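Local coordinates for hypothetical protein (Pseudomonas syringae pv. tomato, PDB 2OT9) that is of unknown function but belongs to the YaeQ family of the PDDEXK clan and holds a bound meso-tartaric acid in a pocket, at residues T15-G20 with D151-E156; Q134-V139 with H168-Q173; F10-T15 with A46-Y51; T102-Y107 with V127-V132. All coordinates share one frame; numbering follows the deposited sequence.

Contact 1: residues T15-G20 with D151-E156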
loop_
_atom_site.group_PDB
_atom_site.type_symbol
_atom_site.label_atom_id
_atom_site.label_comp_id
_atom_site.label_asym_id
_atom_site.label_seq_id
_atom_site.Cartn_x
_atom_site.Cartn_y
_atom_site.Cartn_z
ATOM N N THR A 15 15.027 3.497 5.150
ATOM C CA THR A 15 16.099 4.341 4.600
ATOM C C THR A 15 15.676 4.719 3.178
ATOM O O THR A 15 15.950 3.988 2.206
ATOM C CB THR A 15 17.465 3.593 4.550
ATOM O OG1 THR A 15 17.859 3.216 5.875
ATOM C CG2 THR A 15 18.534 4.477 3.978
ATOM N N ASP A 16 14.974 5.838 3.069
ATOM C CA ASP A 16 14.426 6.265 1.792
ATOM C C ASP A 16 15.337 7.353 1.247
ATOM O O ASP A 16 15.276 8.513 1.661
ATOM C CB ASP A 16 12.975 6.729 1.977
ATOM C CG ASP A 16 12.351 7.291 0.707
ATOM O OD1 ASP A 16 13.055 7.566 -0.294
ATOM O OD2 ASP A 16 11.116 7.469 0.723
ATOM N N LEU A 17 16.208 6.952 0.329
ATOM C CA LEU A 17 17.214 7.855 -0.211
ATOM C C LEU A 17 16.635 8.841 -1.213
ATOM O O LEU A 17 17.232 9.865 -1.476
ATOM C CB LEU A 17 18.348 7.056 -0.849
ATOM C CG LEU A 17 19.054 6.090 0.099
ATOM C CD1 LEU A 17 20.088 5.327 -0.663
ATOM C CD2 LEU A 17 19.685 6.814 1.296
ATOM N N ASP A 18 15.477 8.520 -1.772
ATOM C CA ASP A 18 14.805 9.411 -2.724
ATOM C C ASP A 18 14.180 10.621 -2.032
ATOM O O ASP A 18 14.191 11.723 -2.581
ATOM C CB ASP A 18 13.736 8.642 -3.500
ATOM C CG ASP A 18 14.329 7.637 -4.479
ATOM O OD1 ASP A 18 15.555 7.705 -4.744
ATOM O OD2 ASP A 18 13.566 6.779 -4.980
ATOM N N ARG A 19 13.667 10.423 -0.818
ATOM C CA ARG A 19 13.006 11.500 -0.077
ATOM C C ARG A 19 13.811 12.024 1.104
ATOM O O ARG A 19 13.449 13.037 1.693
ATOM C CB ARG A 19 11.624 11.055 0.397
ATOM C CG ARG A 19 10.632 10.941 -0.738
ATOM C CD ARG A 19 9.342 10.351 -0.262
ATOM N NE ARG A 19 8.304 10.577 -1.254
ATOM C CZ ARG A 19 7.004 10.491 -1.008
ATOM N NH1 ARG A 19 6.576 10.178 0.214
ATOM N NH2 ARG A 19 6.134 10.743 -1.984
ATOM N N GLY A 20 14.899 11.337 1.445
ATOM C CA GLY A 20 15.711 11.719 2.591
ATOM C C GLY A 20 14.921 11.443 3.859
ATOM O O GLY A 20 14.844 12.288 4.746
ATOM N N ASP A 151 13.842 -4.329 6.994
ATOM C CA ASP A 151 14.665 -3.175 6.633
ATOM C C ASP A 151 14.317 -2.823 5.201
ATOM O O ASP A 151 14.428 -3.668 4.311
ATOM C CB ASP A 151 16.149 -3.504 6.696
ATOM C CG ASP A 151 16.683 -3.602 8.117
ATOM O OD1 ASP A 151 15.917 -3.497 9.103
ATOM O OD2 ASP A 151 17.914 -3.768 8.239
ATOM N N VAL A 152 13.912 -1.579 4.977
ATOM C CA VAL A 152 13.533 -1.119 3.645
ATOM C C VAL A 152 14.446 0.014 3.185
ATOM O O VAL A 152 14.629 1.013 3.901
ATOM C CB VAL A 152 12.056 -0.657 3.604
ATOM C CG1 VAL A 152 11.707 0.003 2.249
ATOM C CG2 VAL A 152 11.107 -1.842 3.875
HETATM N N MSE A 153 15.036 -0.159 2.003
HETATM C CA MSE A 153 15.766 0.913 1.348
HETATM C C MSE A 153 15.032 1.269 0.061
HETATM O O MSE A 153 14.654 0.381 -0.724
HETATM C CB MSE A 153 17.211 0.520 1.057
HETATM C CG MSE A 153 17.972 1.569 0.208
HETATM SE SE MSE A 153 19.870 1.216 0.088
HETATM C CE MSE A 153 20.346 1.825 1.856
ATOM N N ILE A 154 14.811 2.564 -0.141
ATOM C CA ILE A 154 14.173 3.055 -1.369
ATOM C C ILE A 154 15.192 3.907 -2.124
ATOM O O ILE A 154 15.680 4.941 -1.613
ATOM C CB ILE A 154 12.867 3.839 -1.055
ATOM C CG1 ILE A 154 11.904 2.954 -0.230
ATOM C CG2 ILE A 154 12.195 4.352 -2.353
ATOM C CD1 ILE A 154 10.593 3.641 0.186
ATOM N N SER A 155 15.531 3.457 -3.329
ATOM C CA SER A 155 16.539 4.119 -4.141
ATOM C C SER A 155 16.137 4.131 -5.617
ATOM O O SER A 155 15.830 3.085 -6.198
ATOM C CB SER A 155 17.888 3.416 -3.943
ATOM O OG SER A 155 18.905 4.042 -4.709
ATOM N N GLU A 156 16.129 5.321 -6.214
ATOM C CA GLU A 156 15.732 5.487 -7.616
ATOM C C GLU A 156 14.389 4.807 -7.935
ATOM O O GLU A 156 14.228 4.169 -8.988
ATOM C CB GLU A 156 16.861 5.009 -8.548
ATOM C CG GLU A 156 18.189 5.741 -8.299
ATOM C CD GLU A 156 19.296 5.398 -9.293
ATOM O OE1 GLU A 156 19.058 4.591 -10.219
ATOM O OE2 GLU A 156 20.413 5.952 -9.148
HETATM O O HOH W 1 16.798 0.697 6.336
#
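V152 O receives the backbone N of T15 at 2.8 Å, and a water that also hydrogen-bonds to T15 OG1 donates a longer bond to the same carbonyl. M153, a selenomethionine, lies alongside T15 on one face of the sheet. Its chain runs extended until chi3 (-76°) bends it, which leaves CE 3.8 Å from T15 CG2 and SE resting against CD1 of L17. On the other face I154 packs against the D16 carboxylate, with I154 CB 3.8 Å from D16 OD1. The I154 backbone works both ways: its N donates to T15 O at 3.0 Å, and its O takes L17 N at 2.8 Å, in the carbonyl plane. D16 is itself well occupied, since R179 forms a salt bridge with OD2 while R19 N reaches OD1 from above the carboxylate plane. Beyond S155, grazed by L17 CD1, E156 N donates to the syn lone pair of D18 OD1 (2.9 Å), and D18 OD2 takes the N of G157, so one carboxylate receives both backbone N-H groups of the turn leading into strand 158-163. The whole is a short parallel beta ladder between strands 6-16 and 147-155, running out into loops where D16 makes an Asx motif.

Contact 2: residues Q134-V139 with H168-Q173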
loop_
_atom_site.group_PDB
_atom_site.type_symbol
_atom_site.label_atom_id
_atom_site.label_comp_id
_atom_site.label_asym_id
_atom_site.label_seq_id
_atom_site.Cartn_x
_atom_site.Cartn_y
_atom_site.Cartn_z
ATOM N N GLN A 134 3.918 -10.254 -8.904
ATOM C CA GLN A 134 3.427 -11.338 -8.056
ATOM C C GLN A 134 4.546 -12.183 -7.461
ATOM O O GLN A 134 4.420 -12.649 -6.327
ATOM C CB GLN A 134 2.394 -12.232 -8.778
ATOM C CG GLN A 134 1.689 -13.304 -7.856
ATOM C CD GLN A 134 0.597 -12.764 -6.880
ATOM O OE1 GLN A 134 0.107 -13.507 -6.022
ATOM N NE2 GLN A 134 0.221 -11.502 -7.011
ATOM N N ASP A 135 5.628 -12.379 -8.211
ATOM C CA ASP A 135 6.723 -13.228 -7.726
ATOM C C ASP A 135 7.317 -12.726 -6.409
ATOM O O ASP A 135 7.366 -13.480 -5.450
ATOM C CB ASP A 135 7.799 -13.505 -8.796
ATOM C CG ASP A 135 8.511 -12.234 -9.316
ATOM O OD1 ASP A 135 8.218 -11.093 -8.887
ATOM O OD2 ASP A 135 9.395 -12.402 -10.192
ATOM N N VAL A 136 7.728 -11.459 -6.348
ATOM C CA VAL A 136 8.336 -10.922 -5.114
ATOM C C VAL A 136 7.299 -10.772 -3.994
ATOM O O VAL A 136 7.611 -10.911 -2.807
ATOM C CB VAL A 136 9.096 -9.582 -5.355
ATOM C CG1 VAL A 136 8.141 -8.430 -5.740
ATOM C CG2 VAL A 136 9.933 -9.202 -4.115
ATOM N N LEU A 137 6.064 -10.478 -4.376
ATOM C CA LEU A 137 5.013 -10.363 -3.392
ATOM C C LEU A 137 4.843 -11.706 -2.690
ATOM O O LEU A 137 4.758 -11.753 -1.468
ATOM C CB LEU A 137 3.696 -9.910 -4.042
ATOM C CG LEU A 137 2.489 -9.828 -3.123
ATOM C CD1 LEU A 137 2.814 -8.911 -1.925
ATOM C CD2 LEU A 137 1.300 -9.305 -3.920
ATOM N N GLU A 138 4.831 -12.795 -3.450
ATOM C CA GLU A 138 4.643 -14.116 -2.831
ATOM C C GLU A 138 5.768 -14.485 -1.869
ATOM O O GLU A 138 5.511 -15.025 -0.781
ATOM C CB GLU A 138 4.416 -15.202 -3.884
ATOM C CG GLU A 138 2.948 -15.203 -4.349
ATOM C CD GLU A 138 2.638 -16.310 -5.345
ATOM O OE1 GLU A 138 3.421 -17.282 -5.432
ATOM O OE2 GLU A 138 1.600 -16.202 -6.034
ATOM N N VAL A 139 6.999 -14.162 -2.265
ATOM C CA VAL A 139 8.185 -14.336 -1.419
ATOM C C VAL A 139 8.085 -13.537 -0.114
ATOM O O VAL A 139 8.357 -14.070 0.969
ATOM C CB VAL A 139 9.453 -13.891 -2.171
ATOM C CG1 VAL A 139 10.621 -13.699 -1.201
ATOM C CG2 VAL A 139 9.815 -14.868 -3.270
ATOM N N HIS A 168 14.991 -8.494 -0.989
ATOM C CA HIS A 168 14.104 -8.708 -2.127
ATOM C C HIS A 168 13.845 -7.384 -2.818
ATOM O O HIS A 168 13.496 -6.396 -2.162
ATOM C CB HIS A 168 12.782 -9.310 -1.633
ATOM C CG HIS A 168 12.965 -10.485 -0.717
ATOM N ND1 HIS A 168 12.759 -10.411 0.642
ATOM C CD2 HIS A 168 13.380 -11.748 -0.963
ATOM C CE1 HIS A 168 13.010 -11.587 1.194
ATOM N NE2 HIS A 168 13.388 -12.417 0.240
ATOM N N GLU A 169 14.002 -7.371 -4.136
ATOM C CA GLU A 169 13.857 -6.153 -4.921
ATOM C C GLU A 169 12.427 -6.025 -5.441
ATOM O O GLU A 169 11.948 -6.880 -6.184
ATOM C CB GLU A 169 14.868 -6.122 -6.088
ATOM C CG GLU A 169 14.639 -4.954 -7.057
ATOM C CD GLU A 169 15.818 -4.662 -7.996
ATOM O OE1 GLU A 169 16.865 -5.339 -7.916
ATOM O OE2 GLU A 169 15.684 -3.737 -8.825
ATOM N N VAL A 170 11.755 -4.956 -5.031
ATOM C CA VAL A 170 10.390 -4.679 -5.464
ATOM C C VAL A 170 10.409 -3.557 -6.485
ATOM O O VAL A 170 10.653 -2.404 -6.145
ATOM C CB VAL A 170 9.483 -4.293 -4.267
ATOM C CG1 VAL A 170 8.061 -3.984 -4.746
ATOM C CG2 VAL A 170 9.496 -5.409 -3.211
ATOM N N GLN A 171 10.142 -3.907 -7.736
ATOM C CA GLN A 171 10.104 -2.934 -8.811
ATOM C C GLN A 171 8.655 -2.679 -9.223
ATOM O O GLN A 171 8.006 -3.540 -9.815
ATOM C CB GLN A 171 10.952 -3.413 -10.000
ATOM C CG GLN A 171 11.137 -2.344 -11.069
ATOM C CD GLN A 171 11.724 -1.054 -10.501
ATOM O OE1 GLN A 171 12.824 -1.050 -9.959
ATOM N NE2 GLN A 171 10.978 0.045 -10.618
ATOM N N LEU A 172 8.138 -1.506 -8.874
ATOM C CA LEU A 172 6.730 -1.220 -9.123
ATOM C C LEU A 172 6.555 -0.887 -10.587
ATOM O O LEU A 172 7.401 -0.228 -11.175
ATOM C CB LEU A 172 6.265 -0.050 -8.262
ATOM C CG LEU A 172 6.404 -0.219 -6.751
ATOM C CD1 LEU A 172 6.050 1.105 -6.095
ATOM C CD2 LEU A 172 5.533 -1.390 -6.191
ATOM N N GLN A 173 5.475 -1.377 -11.181
ATOM C CA GLN A 173 5.120 -0.981 -12.541
ATOM C C GLN A 173 4.097 0.140 -12.458
ATOM O O GLN A 173 2.988 -0.088 -11.995
ATOM C CB GLN A 173 4.534 -2.156 -13.332
ATOM C CG GLN A 173 4.113 -1.747 -14.776
ATOM C CD GLN A 173 3.434 -2.867 -15.561
ATOM O OE1 GLN A 173 2.459 -3.465 -15.107
ATOM N NE2 GLN A 173 3.940 -3.135 -16.755
#
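V136 CG2 lies over the strand backbone and overlaps three consecutive residues: CB of H168 at 3.8 Å, the carbonyl O of E169 at 3.7 Å, and V170 CG2 at 3.9 Å. The torsion explains the reach. With chi1 at 67°, CG2 stands anti to the backbone N while CG1 takes the crowded position between N and the carbonyl carbon, and both methyls come within van der Waals range of V170 CG2. The V136 and V170 side chains meet at about a right angle. One helical turn later, V139 sets CG1 on a face of the H168 imidazole, 3.7 Å from the ring centroid and 29° off the normal, a CH-pi contact displaced toward the rim. The axes of helix residues 134-139 and strand residues 168-170 approach to 8.6 Å, with their N-to-C directions 135° apart. L140, from the same helix, also touches H168 and V170; R165 bonds to V139 O. Methyl groups do nearly all the work across this small interface near the protein surface, so its cohesion probably comes mainly from dispersion and from partly shielding the valines from water, and between these two segments the seating owes little to directed polar bonds.

Contact 3: residues F10-T15 with A46-Y51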
loop_
_atom_site.group_PDB
_atom_site.type_symbol
_atom_site.label_atom_id
_atom_site.label_comp_id
_atom_site.label_asym_id
_atom_site.label_seq_id
_atom_site.Cartn_x
_atom_site.Cartn_y
_atom_site.Cartn_z
ATOM N N PHE A 10 4.432 -4.679 13.276
ATOM C CA PHE A 10 5.303 -4.332 12.167
ATOM C C PHE A 10 6.423 -3.451 12.716
ATOM O O PHE A 10 6.153 -2.408 13.332
ATOM C CB PHE A 10 4.483 -3.580 11.124
ATOM C CG PHE A 10 5.229 -3.197 9.866
ATOM C CD1 PHE A 10 6.129 -4.063 9.251
ATOM C CD2 PHE A 10 4.928 -2.000 9.229
ATOM C CE1 PHE A 10 6.748 -3.704 8.049
ATOM C CE2 PHE A 10 5.543 -1.646 8.033
ATOM C CZ PHE A 10 6.449 -2.501 7.441
ATOM N N GLU A 11 7.663 -3.897 12.523
ATOM C CA GLU A 11 8.856 -3.122 12.883
ATOM C C GLU A 11 9.597 -2.741 11.600
ATOM O O GLU A 11 10.141 -3.606 10.896
ATOM C CB GLU A 11 9.763 -3.923 13.836
ATOM C CG GLU A 11 9.001 -4.488 15.055
ATOM C CD GLU A 11 9.904 -5.140 16.091
ATOM O OE1 GLU A 11 11.130 -5.188 15.864
ATOM O OE2 GLU A 11 9.385 -5.596 17.134
ATOM N N LEU A 12 9.586 -1.447 11.287
ATOM C CA LEU A 12 10.148 -0.958 10.028
ATOM C C LEU A 12 11.366 -0.052 10.249
ATOM O O LEU A 12 11.243 0.991 10.898
ATOM C CB LEU A 12 9.076 -0.193 9.234
ATOM C CG LEU A 12 9.489 0.577 7.965
ATOM C CD1 LEU A 12 10.020 -0.367 6.879
ATOM C CD2 LEU A 12 8.295 1.375 7.429
ATOM N N ASN A 13 12.527 -0.458 9.728
ATOM C CA ASN A 13 13.670 0.454 9.583
ATOM C C ASN A 13 13.710 0.954 8.149
ATOM O O ASN A 13 14.028 0.191 7.227
ATOM C CB ASN A 13 15.004 -0.218 9.938
ATOM C CG ASN A 13 15.057 -0.680 11.385
ATOM O OD1 ASN A 13 14.526 -0.026 12.275
ATOM N ND2 ASN A 13 15.705 -1.809 11.621
ATOM N N LEU A 14 13.375 2.228 7.967
ATOM C CA LEU A 14 13.231 2.821 6.636
ATOM C C LEU A 14 14.388 3.752 6.295
ATOM O O LEU A 14 14.711 4.665 7.075
ATOM C CB LEU A 14 11.895 3.580 6.573
ATOM C CG LEU A 14 11.532 4.361 5.299
ATOM C CD1 LEU A 14 11.418 3.436 4.073
ATOM C CD2 LEU A 14 10.249 5.157 5.533
ATOM N N THR A 15 15.027 3.497 5.150
ATOM C CA THR A 15 16.099 4.341 4.600
ATOM C C THR A 15 15.676 4.719 3.178
ATOM O O THR A 15 15.950 3.988 2.206
ATOM C CB THR A 15 17.465 3.593 4.550
ATOM O OG1 THR A 15 17.859 3.216 5.875
ATOM C CG2 THR A 15 18.534 4.477 3.978
ATOM N N ALA A 46 3.021 -0.216 0.909
ATOM C CA ALA A 46 2.451 1.138 0.738
ATOM C C ALA A 46 2.830 2.052 1.909
ATOM O O ALA A 46 3.140 3.227 1.726
ATOM C CB ALA A 46 0.901 1.062 0.612
ATOM N N TYR A 47 2.751 1.511 3.117
ATOM C CA TYR A 47 3.136 2.244 4.321
ATOM C C TYR A 47 4.573 2.771 4.227
ATOM O O TYR A 47 4.821 3.946 4.527
ATOM C CB TYR A 47 2.968 1.364 5.579
ATOM C CG TYR A 47 3.185 2.138 6.864
ATOM C CD1 TYR A 47 2.193 2.975 7.371
ATOM C CD2 TYR A 47 4.397 2.056 7.548
ATOM C CE1 TYR A 47 2.395 3.708 8.524
ATOM C CE2 TYR A 47 4.615 2.779 8.708
ATOM C CZ TYR A 47 3.609 3.603 9.191
ATOM O OH TYR A 47 3.814 4.327 10.334
ATOM N N ALA A 48 5.519 1.895 3.845
ATOM C CA ALA A 48 6.923 2.284 3.702
ATOM C C ALA A 48 7.088 3.289 2.550
ATOM O O ALA A 48 7.796 4.304 2.681
ATOM C CB ALA A 48 7.807 1.052 3.474
ATOM N N PHE A 49 6.391 3.029 1.447
ATOM C CA PHE A 49 6.566 3.778 0.208
ATOM C C PHE A 49 6.007 5.204 0.291
ATOM O O PHE A 49 6.515 6.115 -0.366
ATOM C CB PHE A 49 5.914 3.011 -0.942
ATOM C CG PHE A 49 6.310 3.497 -2.302
ATOM C CD1 PHE A 49 7.645 3.454 -2.717
ATOM C CD2 PHE A 49 5.343 3.967 -3.183
ATOM C CE1 PHE A 49 8.022 3.896 -4.008
ATOM C CE2 PHE A 49 5.707 4.410 -4.477
ATOM C CZ PHE A 49 7.039 4.374 -4.879
ATOM N N TRP A 50 4.977 5.392 1.105
ATOM C CA TRP A 50 4.412 6.722 1.311
ATOM C C TRP A 50 4.450 7.180 2.755
ATOM O O TRP A 50 3.623 7.995 3.164
ATOM C CB TRP A 50 2.982 6.780 0.766
ATOM C CG TRP A 50 2.927 6.812 -0.729
ATOM C CD1 TRP A 50 3.309 7.846 -1.546
ATOM C CD2 TRP A 50 2.433 5.782 -1.584
ATOM N NE1 TRP A 50 3.106 7.505 -2.851
ATOM C CE2 TRP A 50 2.545 6.253 -2.907
ATOM C CE3 TRP A 50 1.902 4.498 -1.358
ATOM C CZ2 TRP A 50 2.136 5.487 -4.021
ATOM C CZ3 TRP A 50 1.492 3.733 -2.457
ATOM C CH2 TRP A 50 1.609 4.231 -3.773
ATOM N N TYR A 51 5.426 6.669 3.510
ATOM C CA TYR A 51 5.570 6.971 4.928
ATOM C C TYR A 51 5.445 8.462 5.287
ATOM O O TYR A 51 6.046 9.318 4.634
ATOM C CB TYR A 51 6.896 6.433 5.503
ATOM C CG TYR A 51 6.968 6.759 6.969
ATOM C CD1 TYR A 51 6.229 6.021 7.908
ATOM C CD2 TYR A 51 7.688 7.872 7.421
ATOM C CE1 TYR A 51 6.254 6.370 9.267
ATOM C CE2 TYR A 51 7.706 8.221 8.763
ATOM C CZ TYR A 51 6.986 7.470 9.674
ATOM O OH TYR A 51 7.023 7.842 11.004
#
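W50 N donates to A46 O at 2.9 Å, closing the helical turn that presents Y47 to F10 and L12, and A48 to L12 and L14; W50 is then the first residue to leave helical geometry. The side chains that meet across the contact do so through apolar atoms. L12 pushes its CD2 methyl into the angle between two helix residues, 4.0 Å from A48 CB and equally far from Y47 CD2, which it meets at the ring edge, near the ring plane. F10 brings CE2 to 3.9 Å from that same Y47 CD2, and seen from F10 the tyrosine carbon lies at the edge of the phenyl ring. L14 reaches past the helix end: with CG anti to the backbone N (chi1 177°), CD2 comes to 3.6 Å from Y51 CB and also lies against the carbonyl O of A48. The Y51 ring in turn receives CZ of Y47 at its edge, so the two tyrosines, A48 and three alternate strand residues form one continuous, largely buried cluster. Around it, W150 of strand 147-155 meets F10 edge-to-face, F57 lies against the Y47 ring, and V25 of strand 21-31 touches both tyrosines. Helix 37-49 thus packs by its C-terminal end on strand 6-16, with strand 21-31 on one flank of that strand and 147-155 on the other.

Contact 4: residues T102-Y107 with V127-V132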
loop_
_atom_site.group_PDB
_atom_site.type_symbol
_atom_site.label_atom_id
_atom_site.label_comp_id
_atom_site.label_asym_id
_atom_site.label_seq_id
_atom_site.Cartn_x
_atom_site.Cartn_y
_atom_site.Cartn_z
ATOM N N THR A 102 -4.878 10.396 -4.494
ATOM C CA THR A 102 -5.329 9.020 -4.405
ATOM C C THR A 102 -4.241 8.126 -4.969
ATOM O O THR A 102 -3.721 8.394 -6.059
ATOM C CB THR A 102 -6.602 8.812 -5.240
ATOM O OG1 THR A 102 -7.593 9.726 -4.807
ATOM C CG2 THR A 102 -7.166 7.396 -5.084
ATOM N N SER A 103 -3.901 7.057 -4.247
ATOM C CA SER A 103 -2.946 6.099 -4.777
ATOM C C SER A 103 -3.504 4.700 -4.690
ATOM O O SER A 103 -4.262 4.380 -3.790
ATOM C CB SER A 103 -1.576 6.164 -4.067
ATOM O OG SER A 103 -0.998 7.449 -4.262
ATOM N N LEU A 104 -3.088 3.859 -5.619
ATOM C CA LEU A 104 -3.447 2.452 -5.544
ATOM C C LEU A 104 -2.208 1.621 -5.809
ATOM O O LEU A 104 -1.528 1.822 -6.837
ATOM C CB LEU A 104 -4.534 2.124 -6.569
ATOM C CG LEU A 104 -4.765 0.635 -6.873
ATOM C CD1 LEU A 104 -5.315 -0.119 -5.630
ATOM C CD2 LEU A 104 -5.709 0.483 -8.059
ATOM N N LEU A 105 -1.912 0.685 -4.894
ATOM C CA LEU A 105 -0.962 -0.380 -5.188
ATOM C C LEU A 105 -1.737 -1.627 -5.587
ATOM O O LEU A 105 -2.268 -2.351 -4.724
ATOM C CB LEU A 105 -0.061 -0.717 -3.982
ATOM C CG LEU A 105 1.122 0.175 -3.663
ATOM C CD1 LEU A 105 2.004 -0.497 -2.622
ATOM C CD2 LEU A 105 1.930 0.463 -4.959
ATOM N N ALA A 106 -1.795 -1.874 -6.889
ATOM C CA ALA A 106 -2.563 -2.970 -7.434
ATOM C C ALA A 106 -1.724 -4.251 -7.370
ATOM O O ALA A 106 -0.496 -4.179 -7.372
ATOM C CB ALA A 106 -2.955 -2.646 -8.876
ATOM N N TYR A 107 -2.374 -5.407 -7.262
ATOM C CA TYR A 107 -1.660 -6.688 -7.332
ATOM C C TYR A 107 -2.598 -7.748 -7.858
ATOM O O TYR A 107 -3.805 -7.506 -7.990
ATOM C CB TYR A 107 -1.044 -7.080 -5.970
ATOM C CG TYR A 107 -2.059 -7.554 -4.949
ATOM C CD1 TYR A 107 -2.313 -8.933 -4.776
ATOM C CD2 TYR A 107 -2.739 -6.647 -4.150
ATOM C CE1 TYR A 107 -3.246 -9.379 -3.854
ATOM C CE2 TYR A 107 -3.704 -7.080 -3.210
ATOM C CZ TYR A 107 -3.940 -8.449 -3.071
ATOM O OH TYR A 107 -4.881 -8.895 -2.167
ATOM N N VAL A 127 -4.880 10.680 -9.446
ATOM C CA VAL A 127 -4.960 9.257 -9.130
ATOM C C VAL A 127 -3.697 8.590 -9.671
ATOM O O VAL A 127 -3.303 8.816 -10.816
ATOM C CB VAL A 127 -6.248 8.596 -9.687
ATOM C CG1 VAL A 127 -6.245 7.080 -9.439
ATOM C CG2 VAL A 127 -7.494 9.249 -9.076
ATOM N N ASN A 128 -3.066 7.779 -8.830
ATOM C CA ASN A 128 -1.753 7.221 -9.109
ATOM C C ASN A 128 -1.815 5.736 -8.842
ATOM O O ASN A 128 -2.266 5.328 -7.767
ATOM C CB ASN A 128 -0.699 7.880 -8.200
ATOM C CG ASN A 128 -0.680 9.385 -8.330
ATOM O OD1 ASN A 128 0.007 9.919 -9.193
ATOM N ND2 ASN A 128 -1.420 10.080 -7.459
ATOM N N ILE A 129 -1.405 4.932 -9.817
ATOM C CA ILE A 129 -1.586 3.483 -9.746
ATOM C C ILE A 129 -0.307 2.783 -10.157
ATOM O O ILE A 129 0.205 3.004 -11.270
ATOM C CB ILE A 129 -2.745 2.971 -10.679
ATOM C CG1 ILE A 129 -4.068 3.670 -10.363
ATOM C CG2 ILE A 129 -2.892 1.426 -10.578
ATOM C CD1 ILE A 129 -5.190 3.348 -11.341
ATOM N N ALA A 130 0.208 1.945 -9.258
ATOM C CA ALA A 130 1.374 1.120 -9.542
ATOM C C ALA A 130 1.009 -0.319 -9.213
ATOM O O ALA A 130 0.190 -0.568 -8.323
ATOM C CB ALA A 130 2.559 1.573 -8.694
ATOM N N ALA A 131 1.589 -1.268 -9.929
ATOM C CA ALA A 131 1.352 -2.690 -9.663
ATOM C C ALA A 131 2.590 -3.338 -9.018
ATOM O O ALA A 131 3.724 -3.052 -9.414
ATOM C CB ALA A 131 0.998 -3.408 -10.949
ATOM N N VAL A 132 2.351 -4.220 -8.051
ATOM C CA VAL A 132 3.397 -4.993 -7.388
ATOM C C VAL A 132 3.506 -6.341 -8.116
ATOM O O VAL A 132 2.490 -7.015 -8.283
ATOM C CB VAL A 132 3.031 -5.270 -5.897
ATOM C CG1 VAL A 132 4.140 -6.057 -5.197
ATOM C CG2 VAL A 132 2.731 -3.956 -5.128
#
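T102 O is gripped twice by one residue, N128, whose backbone N lies 2.9 Å away and whose side-chain ND2 lies 3.2 Å away. The two donors arrive from opposite faces of the carbonyl plane, the amide from 36° above it. With CG beside its own backbone N (chi1 -56°), N128 turns its amide across to T102 on the adjacent strand; the backbone N of E178 donates to OD1, and ND2 also bonds to N126. From here the parallel ladder runs on regularly, its bonds alternating in direction from strand to strand. N128 O takes L104 N at 2.7 Å, L104 O takes A130 N, A130 O takes A106 N, and A106 O takes V132 N. CA-H...O contacts, such as S103 CA to N128 O, fill in between these bonds. On the face of T102, L104 and A106, the L104 CD2 methyl meets I129 CG2 at 3.9 Å, and T102 CB lies beside V127 CG2. On the reverse face L105 turns its CD2 to 3.9 Å from A130 CB, while its other methyl reaches toward V132 CG2; V42 and A46 of helix 37-49 cover L105 there. L104 also touches P87, and its side chain is about 6 Å from the bound meso-tartaric acid, while Q86 of that pocket bonds to Y107 O. Strands 101-106 and 127-131, joined through helix 111-117, form a classic beta-alpha-beta unit with adjacent parallel strands, buried in the central sheet.

Overall arrangement
From the N terminus, contact 3 closes first, folding strand 6-16 against the end of helix 37-49. Contact 4 closes next, a short beta-alpha-beta loop, then contact 1 when strand 147-155 returns beside strand 6-16, and contact 2 last, laying helix 134-141 on strand 166-174. The segments of contact 1 lie 131 residues apart at their closest ends: it crosses contact 3, with which it shares T15, crosses contact 2, and has contact 4 nested inside its loop. All four reach one mixed sheet. Contacts 1 and 3 meet where V152 N bonds to N13 O; Q173 O with A131 N ties contact 2 to contact 4; F49 against L172 joins contacts 3 and 2, and W50 against L105 joins contacts 3 and 4.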